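Local coordinates for protein collagen adhesin (PDB 2F68) that binds collagen at the surface of Staphylococcus aureus, probably by closing its two immunoglobulin-like domains around the triple helix in a "collagen hug", at residues T18-S23 with V35-D40; I12-V17 with S132-T137; S178-D183 with Y248-S253; S150-K155 with A276-H281. All coordinates share one frame; numbering follows the deposited sequence.

Contact 1 of 4, residues T18-S23 with V35-D40; sequences TDLTVS and VKMTFD
L20 and V22 meet V35 and M37 on the inward face of the hairpin formed by strands 17-27 and 31-40. With CG anti to its backbone N (chi1 -175°), L20 brings CD1 across to M37 CB, 3.7 Å away, and toward V35 CG1. V22 CG2 meets V35 CG2 at 3.8 Å; branched V22 and V35 suit extended backbone and fill this face, which the side chains of I130 and S132 help to cover. Between the antiparallel strands, backbone hydrogen bonds run from T38 N to D19 O (2.9 Å) and from K36 N to T21 O (2.8 Å).

On the other face the residues turn polar. A water donates to D19 OD2 at 3.0 Å, lies 2.7 Å from T21 OG1, and adds a weak bond to K36 O. The extended K36 side chain leads outward to a cation-pi contact with F107. At the hairpin's open end T18 OG1 and T38 OG1 share a hydrogen bond of 3.1 Å, whereas T18 CG2 faces the carboxylate of D40. The chemistry is thus two-sided: aliphatic carbons for the core, hydroxyls and charges for the hydrated surface, with backbone bonds fixing the pairing between them.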
loop_
_atom_site.group_PDB
_atom_site.type_symbol
_atom_site.label_atom_id
_atom_site.label_comp_id
_atom_site.label_asym_id
_atom_site.label_seq_id
_atom_site.Cartn_x
_atom_site.Cartn_y
_atom_site.Cartn_z
ATOM N N THR A 18 -21.754 -5.916 -16.949
ATOM C CA THR A 18 -22.606 -7.084 -16.724
ATOM C C THR A 18 -22.532 -7.642 -15.303
ATOM O O THR A 18 -23.526 -8.158 -14.787
ATOM C CB THR A 18 -22.296 -8.214 -17.729
ATOM O OG1 THR A 18 -20.877 -8.397 -17.831
ATOM C CG2 THR A 18 -22.862 -7.877 -19.098
ATOM N N ASP A 19 -21.359 -7.542 -14.679
ATOM C CA ASP A 19 -21.161 -8.042 -13.317
ATOM C C ASP A 19 -20.077 -7.270 -12.567
ATOM O O ASP A 19 -19.041 -6.917 -13.136
ATOM C CB ASP A 19 -20.832 -9.542 -13.332
ATOM C CG ASP A 19 -20.731 -10.139 -11.937
ATOM O OD1 ASP A 19 -21.664 -9.945 -11.128
ATOM O OD2 ASP A 19 -19.720 -10.815 -11.654
ATOM N N LEU A 20 -20.335 -7.016 -11.286
ATOM C CA LEU A 20 -19.374 -6.368 -10.400
ATOM C C LEU A 20 -19.326 -7.099 -9.060
ATOM O O LEU A 20 -20.306 -7.107 -8.309
ATOM C CB LEU A 20 -19.733 -4.890 -10.204
ATOM C CG LEU A 20 -18.781 -4.000 -9.396
ATOM C CD1 LEU A 20 -17.527 -3.650 -10.186
ATOM C CD2 LEU A 20 -19.497 -2.737 -8.958
ATOM N N THR A 21 -18.184 -7.722 -8.774
ATOM C CA THR A 21 -18.003 -8.506 -7.550
ATOM C C THR A 21 -16.749 -8.096 -6.786
ATOM O O THR A 21 -15.707 -7.822 -7.386
ATOM C CB THR A 21 -17.926 -10.023 -7.844
ATOM O OG1 THR A 21 -16.978 -10.267 -8.892
ATOM C CG2 THR A 21 -19.289 -10.572 -8.255
ATOM N N VAL A 22 -16.861 -8.055 -5.460
ATOM C CA VAL A 22 -15.717 -7.784 -4.590
ATOM C C VAL A 22 -15.522 -8.933 -3.602
ATOM O O VAL A 22 -16.412 -9.241 -2.805
ATOM C CB VAL A 22 -15.853 -6.438 -3.826
ATOM C CG1 VAL A 22 -14.563 -6.112 -3.088
ATOM C CG2 VAL A 22 -16.198 -5.305 -4.775
ATOM N N SER A 23 -14.352 -9.564 -3.671
ATOM C CA SER A 23 -14.005 -10.672 -2.786
ATOM C C SER A 23 -12.622 -10.456 -2.165
ATOM O O SER A 23 -11.665 -10.153 -2.882
ATOM C CB SER A 23 -14.049 -12.001 -3.545
ATOM O OG SER A 23 -13.813 -13.096 -2.677
ATOM N N VAL A 35 -11.531 -6.224 -6.420
ATOM C CA VAL A 35 -12.735 -5.838 -7.156
ATOM C C VAL A 35 -12.636 -6.314 -8.607
ATOM O O VAL A 35 -11.623 -6.087 -9.273
ATOM C CB VAL A 35 -12.957 -4.300 -7.129
ATOM C CG1 VAL A 35 -14.288 -3.926 -7.779
ATOM C CG2 VAL A 35 -12.902 -3.770 -5.704
ATOM N N LYS A 36 -13.690 -6.974 -9.086
ATOM C CA LYS A 36 -13.743 -7.456 -10.465
ATOM C C LYS A 36 -14.953 -6.888 -11.206
ATOM O O LYS A 36 -16.087 -6.990 -10.735
ATOM C CB LYS A 36 -13.754 -8.987 -10.504
ATOM C CG LYS A 36 -13.452 -9.581 -11.874
ATOM C CD LYS A 36 -13.438 -11.100 -11.830
ATOM C CE LYS A 36 -13.120 -11.687 -13.195
ATOM N NZ LYS A 36 -13.096 -13.175 -13.169
ATOM N N MET A 37 -14.692 -6.290 -12.367
ATOM C CA MET A 37 -15.732 -5.702 -13.208
ATOM C C MET A 37 -15.697 -6.346 -14.592
ATOM O O MET A 37 -14.663 -6.328 -15.259
ATOM C CB MET A 37 -15.531 -4.184 -13.310
ATOM C CG MET A 37 -16.650 -3.414 -14.019
ATOM S SD MET A 37 -16.652 -3.547 -15.824
ATOM C CE MET A 37 -14.993 -3.000 -16.234
ATOM N N THR A 38 -16.829 -6.905 -15.018
ATOM C CA THR A 38 -16.931 -7.541 -16.334
ATOM C C THR A 38 -17.859 -6.765 -17.270
ATOM O O THR A 38 -18.791 -6.094 -16.817
ATOM C CB THR A 38 -17.410 -9.010 -16.238
ATOM O OG1 THR A 38 -18.716 -9.054 -15.653
ATOM C CG2 THR A 38 -16.448 -9.846 -15.401
ATOM N N PHE A 39 -17.600 -6.868 -18.573
ATOM C CA PHE A 39 -18.377 -6.152 -19.586
ATOM C C PHE A 39 -18.481 -6.918 -20.907
ATOM O O PHE A 39 -17.618 -7.738 -21.227
ATOM C CB PHE A 39 -17.785 -4.754 -19.834
ATOM C CG PHE A 39 -16.378 -4.769 -20.381
ATOM C CD1 PHE A 39 -16.148 -4.808 -21.755
ATOM C CD2 PHE A 39 -15.282 -4.732 -19.522
ATOM C CE1 PHE A 39 -14.852 -4.823 -22.263
ATOM C CE2 PHE A 39 -13.981 -4.744 -20.021
ATOM C CZ PHE A 39 -13.766 -4.788 -21.394
ATOM N N ASP A 40 -19.547 -6.644 -21.658
ATOM C CA ASP A 40 -19.695 -7.128 -23.036
ATOM C C ASP A 40 -20.449 -6.115 -23.905
ATOM O O ASP A 40 -21.025 -5.155 -23.386
ATOM C CB ASP A 40 -20.355 -8.518 -23.087
ATOM C CG ASP A 40 -21.727 -8.561 -22.418
ATOM O OD1 ASP A 40 -22.064 -9.621 -21.852
ATOM O OD2 ASP A 40 -22.472 -7.558 -22.458
HETATM O O HOH W 1 -16.854 -9.946 -11.616
#

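Contact 2 of 4, residues I12-V17 with S132-T137; sequences ISSTNV and SGNKST
V17 packs against S132 and K135 at one end of the N-terminal immunoglobulin-like domain, where helix 13-16 abuts the hairpin of strands 127-132 and 135-141 and leads into strand 17-27, the parallel neighbour of 135-141. Its CB sits 3.7 Å from S132 O. Beyond it the side chain forks: CG1, pointing opposite the valine's own N (chi1 175°), moves closer to that carbonyl, 3.4 Å from S132 O, and also touches the aliphatic K135 CG at 3.9 Å, while CG2 reaches S132 OG at 3.5 Å. The valine therefore covers a serine whose hydroxyl is already bonded to K53 O, and the K135 chain, bent at chi2, runs past it in the opposite direction.

The tip of the hairpin is a type II' turn from S132 to K135. Its second residue, G133, has a positive phi (76°), and the absence of a side chain lets the helix come right up to it: S13 O lies 3.4 Å from G133 CA, a CA-H...O contact. S13 OG also lies against G133 CA, but its hydrogen bond goes to D11 OD1. One water fills the joint, accepting from N134 N at 3.2 Å and lying within donating distance of S13 O and V17 O, though it has more acceptors nearby than protons. Helix and turn are thus held by close carbon packing and a water shared between backbone groups, while the hydroxyls of S13 and S132 bond away from the joint.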
loop_
_atom_site.group_PDB
_atom_site.type_symbol
_atom_site.label_atom_id
_atom_site.label_comp_id
_atom_site.label_asym_id
_atom_site.label_seq_id
_atom_site.Cartn_x
_atom_site.Cartn_y
_atom_site.Cartn_z
ATOM N N ILE A 12 -20.139 4.387 -20.879
ATOM C CA ILE A 12 -20.888 3.200 -21.298
ATOM C C ILE A 12 -21.067 2.180 -20.168
ATOM O O ILE A 12 -21.383 1.013 -20.416
ATOM C CB ILE A 12 -20.238 2.517 -22.536
ATOM C CG1 ILE A 12 -18.764 2.179 -22.266
ATOM C CG2 ILE A 12 -20.390 3.398 -23.776
ATOM C CD1 ILE A 12 -18.230 1.005 -23.072
ATOM N N SER A 13 -20.873 2.633 -18.930
ATOM C CA SER A 13 -20.953 1.768 -17.751
ATOM C C SER A 13 -22.364 1.239 -17.488
ATOM O O SER A 13 -22.536 0.084 -17.103
ATOM C CB SER A 13 -20.422 2.496 -16.512
ATOM O OG SER A 13 -21.169 3.673 -16.251
ATOM N N SER A 14 -23.367 2.089 -17.701
ATOM C CA SER A 14 -24.765 1.720 -17.471
ATOM C C SER A 14 -25.285 0.710 -18.495
ATOM O O SER A 14 -26.219 -0.043 -18.212
ATOM C CB SER A 14 -25.653 2.966 -17.469
ATOM O OG SER A 14 -25.288 3.850 -16.423
ATOM N N THR A 15 -24.673 0.696 -19.677
ATOM C CA THR A 15 -25.119 -0.160 -20.776
ATOM C C THR A 15 -24.317 -1.456 -20.912
ATOM O O THR A 15 -24.889 -2.514 -21.182
ATOM C CB THR A 15 -25.097 0.589 -22.132
ATOM O OG1 THR A 15 -23.809 1.186 -22.333
ATOM C CG2 THR A 15 -26.169 1.672 -22.170
ATOM N N ASN A 16 -23.002 -1.375 -20.714
ATOM C CA ASN A 16 -22.106 -2.493 -21.032
ATOM C C ASN A 16 -21.659 -3.386 -19.869
ATOM O O ASN A 16 -21.336 -4.558 -20.082
ATOM C CB ASN A 16 -20.897 -2.000 -21.836
ATOM C CG ASN A 16 -21.263 -1.614 -23.262
ATOM O OD1 ASN A 16 -21.229 -0.441 -23.627
ATOM N ND2 ASN A 16 -21.624 -2.604 -24.071
ATOM N N VAL A 17 -21.638 -2.840 -18.652
ATOM C CA VAL A 17 -21.234 -3.603 -17.462
ATOM C C VAL A 17 -22.253 -4.697 -17.142
ATOM O O VAL A 17 -23.457 -4.438 -17.073
ATOM C CB VAL A 17 -21.012 -2.688 -16.225
ATOM C CG1 VAL A 17 -20.703 -3.511 -14.975
ATOM C CG2 VAL A 17 -19.887 -1.703 -16.486
ATOM N N SER A 132 -20.643 0.260 -10.399
ATOM C CA SER A 132 -20.184 0.363 -11.783
ATOM C C SER A 132 -21.374 0.220 -12.731
ATOM O O SER A 132 -21.790 -0.894 -13.062
ATOM C CB SER A 132 -19.110 -0.687 -12.086
ATOM O OG SER A 132 -18.600 -0.535 -13.399
ATOM N N GLY A 133 -21.920 1.357 -13.151
ATOM C CA GLY A 133 -23.106 1.387 -14.005
ATOM C C GLY A 133 -24.368 1.080 -13.225
ATOM O O GLY A 133 -24.730 1.814 -12.304
ATOM N N ASN A 134 -25.037 -0.008 -13.599
ATOM C CA ASN A 134 -26.243 -0.462 -12.905
ATOM C C ASN A 134 -25.945 -1.500 -11.822
ATOM O O ASN A 134 -26.831 -1.870 -11.047
ATOM C CB ASN A 134 -27.265 -1.017 -13.905
ATOM C CG ASN A 134 -27.845 0.055 -14.817
ATOM O OD1 ASN A 134 -28.158 -0.212 -15.977
ATOM N ND2 ASN A 134 -27.997 1.269 -14.296
ATOM N N LYS A 135 -24.696 -1.958 -11.772
ATOM C CA LYS A 135 -24.281 -3.005 -10.838
ATOM C C LYS A 135 -23.649 -2.428 -9.574
ATOM O O LYS A 135 -22.884 -1.462 -9.635
ATOM C CB LYS A 135 -23.317 -3.986 -11.516
ATOM C CG LYS A 135 -23.830 -4.589 -12.826
ATOM C CD LYS A 135 -25.007 -5.532 -12.605
ATOM C CE LYS A 135 -25.730 -5.828 -13.910
ATOM N NZ LYS A 135 -26.872 -6.761 -13.713
ATOM N N SER A 136 -23.978 -3.031 -8.433
ATOM C CA SER A 136 -23.466 -2.595 -7.135
ATOM C C SER A 136 -23.177 -3.776 -6.211
ATOM O O SER A 136 -23.885 -4.786 -6.235
ATOM C CB SER A 136 -24.453 -1.634 -6.465
ATOM O OG SER A 136 -25.716 -2.248 -6.272
ATOM N N THR A 137 -22.131 -3.636 -5.400
ATOM C CA THR A 137 -21.723 -4.670 -4.445
ATOM C C THR A 137 -21.179 -4.055 -3.152
ATOM O O THR A 137 -20.619 -2.955 -3.165
ATOM C CB THR A 137 -20.697 -5.660 -5.065
ATOM O OG1 THR A 137 -20.146 -6.498 -4.038
ATOM C CG2 THR A 137 -19.571 -4.917 -5.772
HETATM O O HOH W 2 -24.745 -1.979 -16.040
#

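Contact 3 of 4, residues S178-D183 with Y248-S253; sequences SYVSKD and YGSYNS
The rings of Y179 and Y251 meet obliquely, their planes 53° apart and their centroids 5.8 Å from each other, so the pair is neither stacked nor T-shaped. Y251 CE2 lies at the edge of the Y179 ring and in its plane, and the Y251 hydroxyl comes closer still, with OH 3.3 Å from Y179 CD1. S250 OG approaches the same corner of the Y179 ring, 3.4 Å from CD1. Beyond these segments Y179 also touches H281. Large amphipathic tyrosines suit such a place, since their carbons pack on each other while both residues remain at the surface.

In the collagen-binding domain, with its immunoglobulin-like fold, this contact joins the loop between strands 166-173 and 184-190 to the type II turn G249-N252, which leads from helix 246-249 into strand 252-262. Y251 takes the third position of that turn with a positive phi (60°).

One direct hydrogen bond crosses, nearly straight: V180 N donates to S250 OG over 2.9 Å, at an N-H...O angle of 172°. That hydroxyl is also bonded to Q246 O, so a compact serine joins the loop to the helix. V180 CG1 packs beside it, 3.4 Å from S250 OG, and reaches the backbone of G249. On the far side of the turn N252 ND2 donates to Y248 O at 3.0 Å.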
loop_
_atom_site.group_PDB
_atom_site.type_symbol
_atom_site.label_atom_id
_atom_site.label_comp_id
_atom_site.label_asym_id
_atom_site.label_seq_id
_atom_site.Cartn_x
_atom_site.Cartn_y
_atom_site.Cartn_z
ATOM N N SER A 178 9.887 2.969 28.053
ATOM C CA SER A 178 10.400 2.372 29.284
ATOM C C SER A 178 11.896 2.621 29.457
ATOM O O SER A 178 12.612 2.861 28.481
ATOM C CB SER A 178 10.108 0.868 29.311
ATOM O OG SER A 178 10.712 0.208 28.212
ATOM N N TYR A 179 12.357 2.566 30.706
ATOM C CA TYR A 179 13.776 2.705 31.026
ATOM C C TYR A 179 14.557 1.492 30.526
ATOM O O TYR A 179 14.110 0.352 30.669
ATOM C CB TYR A 179 13.974 2.884 32.537
ATOM C CG TYR A 179 15.422 3.021 32.968
ATOM C CD1 TYR A 179 16.057 4.263 32.970
ATOM C CD2 TYR A 179 16.156 1.907 33.380
ATOM C CE1 TYR A 179 17.387 4.393 33.366
ATOM C CE2 TYR A 179 17.485 2.026 33.778
ATOM C CZ TYR A 179 18.092 3.271 33.768
ATOM O OH TYR A 179 19.405 3.392 34.162
ATOM N N VAL A 180 15.723 1.752 29.941
ATOM C CA VAL A 180 16.568 0.693 29.395
ATOM C C VAL A 180 17.927 0.640 30.110
ATOM O O VAL A 180 18.525 1.677 30.411
ATOM C CB VAL A 180 16.703 0.814 27.843
ATOM C CG1 VAL A 180 17.630 1.961 27.435
ATOM C CG2 VAL A 180 17.152 -0.503 27.228
ATOM N N SER A 181 18.390 -0.576 30.394
ATOM C CA SER A 181 19.625 -0.790 31.150
ATOM C C SER A 181 20.878 -0.817 30.273
ATOM O O SER A 181 21.992 -0.624 30.768
ATOM C CB SER A 181 19.530 -2.075 31.979
ATOM O OG SER A 181 19.292 -3.202 31.152
ATOM N N LYS A 182 20.690 -1.059 28.977
ATOM C CA LYS A 182 21.798 -1.127 28.021
ATOM C C LYS A 182 21.496 -0.369 26.725
ATOM O O LYS A 182 20.383 0.124 26.530
ATOM C CB LYS A 182 22.178 -2.586 27.729
ATOM C CG LYS A 182 21.036 -3.461 27.208
ATOM C CD LYS A 182 21.503 -4.875 26.879
ATOM C CE LYS A 182 22.208 -4.942 25.528
ATOM N NZ LYS A 182 22.661 -6.324 25.207
ATOM N N ASP A 183 22.496 -0.279 25.849
ATOM C CA ASP A 183 22.356 0.406 24.563
ATOM C C ASP A 183 21.518 -0.405 23.577
ATOM O O ASP A 183 21.734 -1.608 23.407
ATOM C CB ASP A 183 23.732 0.708 23.959
ATOM C CG ASP A 183 24.534 1.708 24.780
ATOM O OD1 ASP A 183 24.070 2.122 25.864
ATOM O OD2 ASP A 183 25.639 2.083 24.335
ATOM N N TYR A 248 19.685 8.057 26.264
ATOM C CA TYR A 248 18.702 8.660 25.364
ATOM C C TYR A 248 17.626 7.664 24.936
ATOM O O TYR A 248 16.530 8.061 24.532
ATOM C CB TYR A 248 19.392 9.264 24.138
ATOM C CG TYR A 248 20.366 10.374 24.469
ATOM C CD1 TYR A 248 19.910 11.637 24.854
ATOM C CD2 TYR A 248 21.743 10.164 24.396
ATOM C CE1 TYR A 248 20.801 12.660 25.159
ATOM C CE2 TYR A 248 22.643 11.184 24.699
ATOM C CZ TYR A 248 22.164 12.427 25.080
ATOM O OH TYR A 248 23.045 13.439 25.382
ATOM N N GLY A 249 17.946 6.374 25.028
ATOM C CA GLY A 249 17.002 5.305 24.712
ATOM C C GLY A 249 15.893 5.176 25.741
ATOM O O GLY A 249 14.774 4.780 25.412
ATOM N N SER A 250 16.213 5.512 26.990
ATOM C CA SER A 250 15.247 5.484 28.086
ATOM C C SER A 250 14.258 6.642 27.991
ATOM O O SER A 250 14.622 7.749 27.582
ATOM C CB SER A 250 15.967 5.521 29.435
ATOM O OG SER A 250 16.801 4.389 29.607
ATOM N N TYR A 251 13.010 6.369 28.374
ATOM C CA TYR A 251 11.915 7.355 28.401
ATOM C C TYR A 251 11.593 7.981 27.035
ATOM O O TYR A 251 10.984 9.054 26.965
ATOM C CB TYR A 251 12.177 8.454 29.448
ATOM C CG TYR A 251 12.719 7.961 30.774
ATOM C CD1 TYR A 251 11.900 7.292 31.684
ATOM C CD2 TYR A 251 14.052 8.176 31.125
ATOM C CE1 TYR A 251 12.398 6.841 32.905
ATOM C CE2 TYR A 251 14.560 7.730 32.342
ATOM C CZ TYR A 251 13.727 7.064 33.226
ATOM O OH TYR A 251 14.223 6.622 34.431
ATOM N N ASN A 252 11.991 7.304 25.959
ATOM C CA ASN A 252 11.778 7.798 24.598
ATOM C C ASN A 252 11.391 6.703 23.609
ATOM O O ASN A 252 11.884 5.576 23.692
ATOM C CB ASN A 252 13.024 8.532 24.090
ATOM C CG ASN A 252 13.264 9.847 24.807
ATOM O OD1 ASN A 252 12.454 10.773 24.725
ATOM N ND2 ASN A 252 14.385 9.937 25.509
ATOM N N SER A 253 10.508 7.050 22.675
ATOM C CA SER A 253 10.095 6.143 21.607
ATOM C C SER A 253 10.700 6.583 20.278
ATOM O O SER A 253 10.619 7.756 19.911
ATOM C CB SER A 253 8.568 6.091 21.504
ATOM O OG SER A 253 8.151 5.136 20.542
#

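Contact 4 of 4, residues S150-K155 with A276-H281; sequences SVFYYK and AWYQEH
F152 lies on Y278 in an offset stack, centroids 4.1 Å apart and planes 16° from parallel, inside the beta sandwich of the collagen-binding domain. The contact bridges its two sheets, for strand 154-156 belongs to one and strand 269-278 to the other.

This stack is the tight part. Swung away from its own backbone N (chi1 -176°), the F152 ring extends across so that CD2 sits over the centre of the Y278 ring; F152 CE2 is 3.5 Å from Y278 CG. Beside it Y153 CD2 packs on the methyl of A276, 3.7 Å from its CB, and Y153 CB approaches the Y278 ring obliquely, near CE2. Alanine suits this spot because a small group leaves room for the broad ring of Y153, which also meets F291 edge-to-face and hydrogen-bonds S274 through its hydroxyl.

Toward the partly exposed end, E280 replaces aromatic packing with an extended acidic chain. Its CG rests 3.5 Å from F152 CD1, and OE2 comes to 3.4 Å from F152 CB; the other carboxylate oxygen, OE1, is bonded to S178 OG, which helps hold the chain beside the phenylalanine. Y153 N and Y278 OH are linked through one water: it accepts from Y153 N at 2.9 Å and is hydrogen-bonded to Y278 OH, 2.8 Å away.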
loop_
_atom_site.group_PDB
_atom_site.type_symbol
_atom_site.label_atom_id
_atom_site.label_comp_id
_atom_site.label_asym_id
_atom_site.label_seq_id
_atom_site.Cartn_x
_atom_site.Cartn_y
_atom_site.Cartn_z
ATOM N N SER A 150 1.521 -2.464 23.152
ATOM C CA SER A 150 2.576 -2.788 22.195
ATOM C C SER A 150 3.816 -3.358 22.881
ATOM O O SER A 150 4.058 -3.102 24.062
ATOM C CB SER A 150 2.956 -1.546 21.382
ATOM O OG SER A 150 1.851 -1.066 20.634
ATOM N N VAL A 151 4.593 -4.134 22.126
ATOM C CA VAL A 151 5.880 -4.653 22.596
ATOM C C VAL A 151 6.956 -3.565 22.520
ATOM O O VAL A 151 6.696 -2.466 22.020
ATOM C CB VAL A 151 6.329 -5.913 21.799
ATOM C CG1 VAL A 151 5.447 -7.109 22.142
ATOM C CG2 VAL A 151 6.329 -5.645 20.292
ATOM N N PHE A 152 8.152 -3.871 23.020
ATOM C CA PHE A 152 9.276 -2.933 22.982
ATOM C C PHE A 152 9.617 -2.540 21.546
ATOM O O PHE A 152 9.545 -1.364 21.183
ATOM C CB PHE A 152 10.508 -3.522 23.683
ATOM C CG PHE A 152 11.681 -2.577 23.757
ATOM C CD1 PHE A 152 11.855 -1.752 24.863
ATOM C CD2 PHE A 152 12.615 -2.515 22.725
ATOM C CE1 PHE A 152 12.939 -0.880 24.942
ATOM C CE2 PHE A 152 13.700 -1.644 22.793
ATOM C CZ PHE A 152 13.862 -0.825 23.904
ATOM N N TYR A 153 9.982 -3.532 20.738
ATOM C CA TYR A 153 10.353 -3.300 19.348
ATOM C C TYR A 153 9.643 -4.258 18.396
ATOM O O TYR A 153 9.667 -5.476 18.588
ATOM C CB TYR A 153 11.875 -3.387 19.170
ATOM C CG TYR A 153 12.336 -3.366 17.726
ATOM C CD1 TYR A 153 12.307 -2.189 16.980
ATOM C CD2 TYR A 153 12.804 -4.525 17.109
ATOM C CE1 TYR A 153 12.728 -2.166 15.654
ATOM C CE2 TYR A 153 13.229 -4.514 15.783
ATOM C CZ TYR A 153 13.187 -3.331 15.063
ATOM O OH TYR A 153 13.604 -3.312 13.753
ATOM N N TYR A 154 9.008 -3.686 17.376
ATOM C CA TYR A 154 8.419 -4.454 16.284
ATOM C C TYR A 154 8.584 -3.697 14.968
ATOM O O TYR A 154 8.683 -2.466 14.959
ATOM C CB TYR A 154 6.940 -4.770 16.557
ATOM C CG TYR A 154 5.989 -3.604 16.373
ATOM C CD1 TYR A 154 5.769 -2.689 17.402
ATOM C CD2 TYR A 154 5.297 -3.427 15.174
ATOM C CE1 TYR A 154 4.892 -1.620 17.238
ATOM C CE2 TYR A 154 4.419 -2.361 15.000
ATOM C CZ TYR A 154 4.222 -1.463 16.035
ATOM O OH TYR A 154 3.354 -0.408 15.868
ATOM N N LYS A 155 8.612 -4.438 13.865
ATOM C CA LYS A 155 8.804 -3.848 12.546
ATOM C C LYS A 155 7.613 -4.136 11.632
ATOM O O LYS A 155 7.145 -5.274 11.546
ATOM C CB LYS A 155 10.104 -4.359 11.924
ATOM C CG LYS A 155 10.611 -3.526 10.755
ATOM C CD LYS A 155 11.961 -4.023 10.248
ATOM C CE LYS A 155 11.880 -5.425 9.652
ATOM N NZ LYS A 155 10.809 -5.561 8.625
ATOM N N ALA A 276 17.370 -7.390 16.985
ATOM C CA ALA A 276 17.344 -6.412 18.075
ATOM C C ALA A 276 18.139 -6.837 19.309
ATOM O O ALA A 276 18.058 -7.986 19.750
ATOM C CB ALA A 276 15.906 -6.088 18.456
ATOM N N TRP A 277 18.902 -5.892 19.855
ATOM C CA TRP A 277 19.634 -6.081 21.105
ATOM C C TRP A 277 19.210 -5.028 22.127
ATOM O O TRP A 277 19.574 -3.854 22.009
ATOM C CB TRP A 277 21.145 -6.001 20.871
ATOM C CG TRP A 277 21.734 -7.206 20.204
ATOM C CD1 TRP A 277 22.306 -8.283 20.818
ATOM C CD2 TRP A 277 21.819 -7.454 18.796
ATOM N NE1 TRP A 277 22.739 -9.189 19.879
ATOM C CE2 TRP A 277 22.454 -8.706 18.630
ATOM C CE3 TRP A 277 21.419 -6.741 17.657
ATOM C CZ2 TRP A 277 22.698 -9.262 17.369
ATOM C CZ3 TRP A 277 21.663 -7.295 16.404
ATOM C CH2 TRP A 277 22.296 -8.544 16.272
ATOM N N TYR A 278 18.433 -5.455 23.123
ATOM C CA TYR A 278 17.946 -4.557 24.175
ATOM C C TYR A 278 17.607 -5.292 25.471
ATOM O O TYR A 278 17.468 -6.517 25.481
ATOM C CB TYR A 278 16.730 -3.752 23.687
ATOM C CG TYR A 278 15.515 -4.588 23.343
ATOM C CD1 TYR A 278 14.582 -4.938 24.323
ATOM C CD2 TYR A 278 15.289 -5.020 22.037
ATOM C CE1 TYR A 278 13.463 -5.703 24.012
ATOM C CE2 TYR A 278 14.172 -5.787 21.715
ATOM C CZ TYR A 278 13.265 -6.123 22.706
ATOM O OH TYR A 278 12.158 -6.880 22.393
ATOM N N GLN A 279 17.474 -4.532 26.557
ATOM C CA GLN A 279 17.023 -5.068 27.840
ATOM C C GLN A 279 16.301 -4.009 28.671
ATOM O O GLN A 279 16.930 -3.090 29.206
ATOM C CB GLN A 279 18.193 -5.667 28.635
ATOM C CG GLN A 279 17.784 -6.297 29.969
ATOM C CD GLN A 279 18.949 -6.904 30.736
ATOM O OE1 GLN A 279 20.103 -6.830 30.309
ATOM N NE2 GLN A 279 18.647 -7.510 31.879
ATOM N N GLU A 280 14.980 -4.143 28.767
ATOM C CA GLU A 280 14.179 -3.320 29.669
ATOM C C GLU A 280 14.530 -3.700 31.100
ATOM O O GLU A 280 14.581 -4.888 31.433
ATOM C CB GLU A 280 12.683 -3.540 29.433
ATOM C CG GLU A 280 12.187 -3.138 28.053
ATOM C CD GLU A 280 10.687 -3.320 27.893
ATOM O OE1 GLU A 280 9.920 -2.688 28.651
ATOM O OE2 GLU A 280 10.274 -4.091 27.001
ATOM N N HIS A 281 14.785 -2.700 31.939
ATOM C CA HIS A 281 15.156 -2.957 33.328
ATOM C C HIS A 281 13.966 -3.506 34.113
ATOM O O HIS A 281 13.011 -2.785 34.414
ATOM C CB HIS A 281 15.735 -1.706 33.992
ATOM C CG HIS A 281 16.508 -1.996 35.239
ATOM N ND1 HIS A 281 16.039 -1.678 36.494
ATOM C CD2 HIS A 281 17.711 -2.588 35.423
ATOM C CE1 HIS A 281 16.925 -2.054 37.399
ATOM N NE2 HIS A 281 17.949 -2.611 36.776
HETATM O O HOH W 3 9.718 -6.425 21.201
#

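The four contacts form two clusters at opposite sides of the chain's centre. Contacts 1 and 2, centres 9 Å apart, share the mixed sheet of the N-terminal immunoglobulin-like domain, contact 1 nested along the chain within the loop closed by contact 2. Both close before contacts 3 and 4 open. These, centres 10 Å apart, lie in the collagen-binding domain, contact 3 nested within contact 4; they touch where S181 OG bonds Q279 O. About 46 Å separates the centres of contacts 1 and 4. The domains are joined by the chain between them and again by C-terminal strand 300-307, which pairs with 104-116 in the N-terminal sheet; such a closed two-domain form is consistent with the collagen hug.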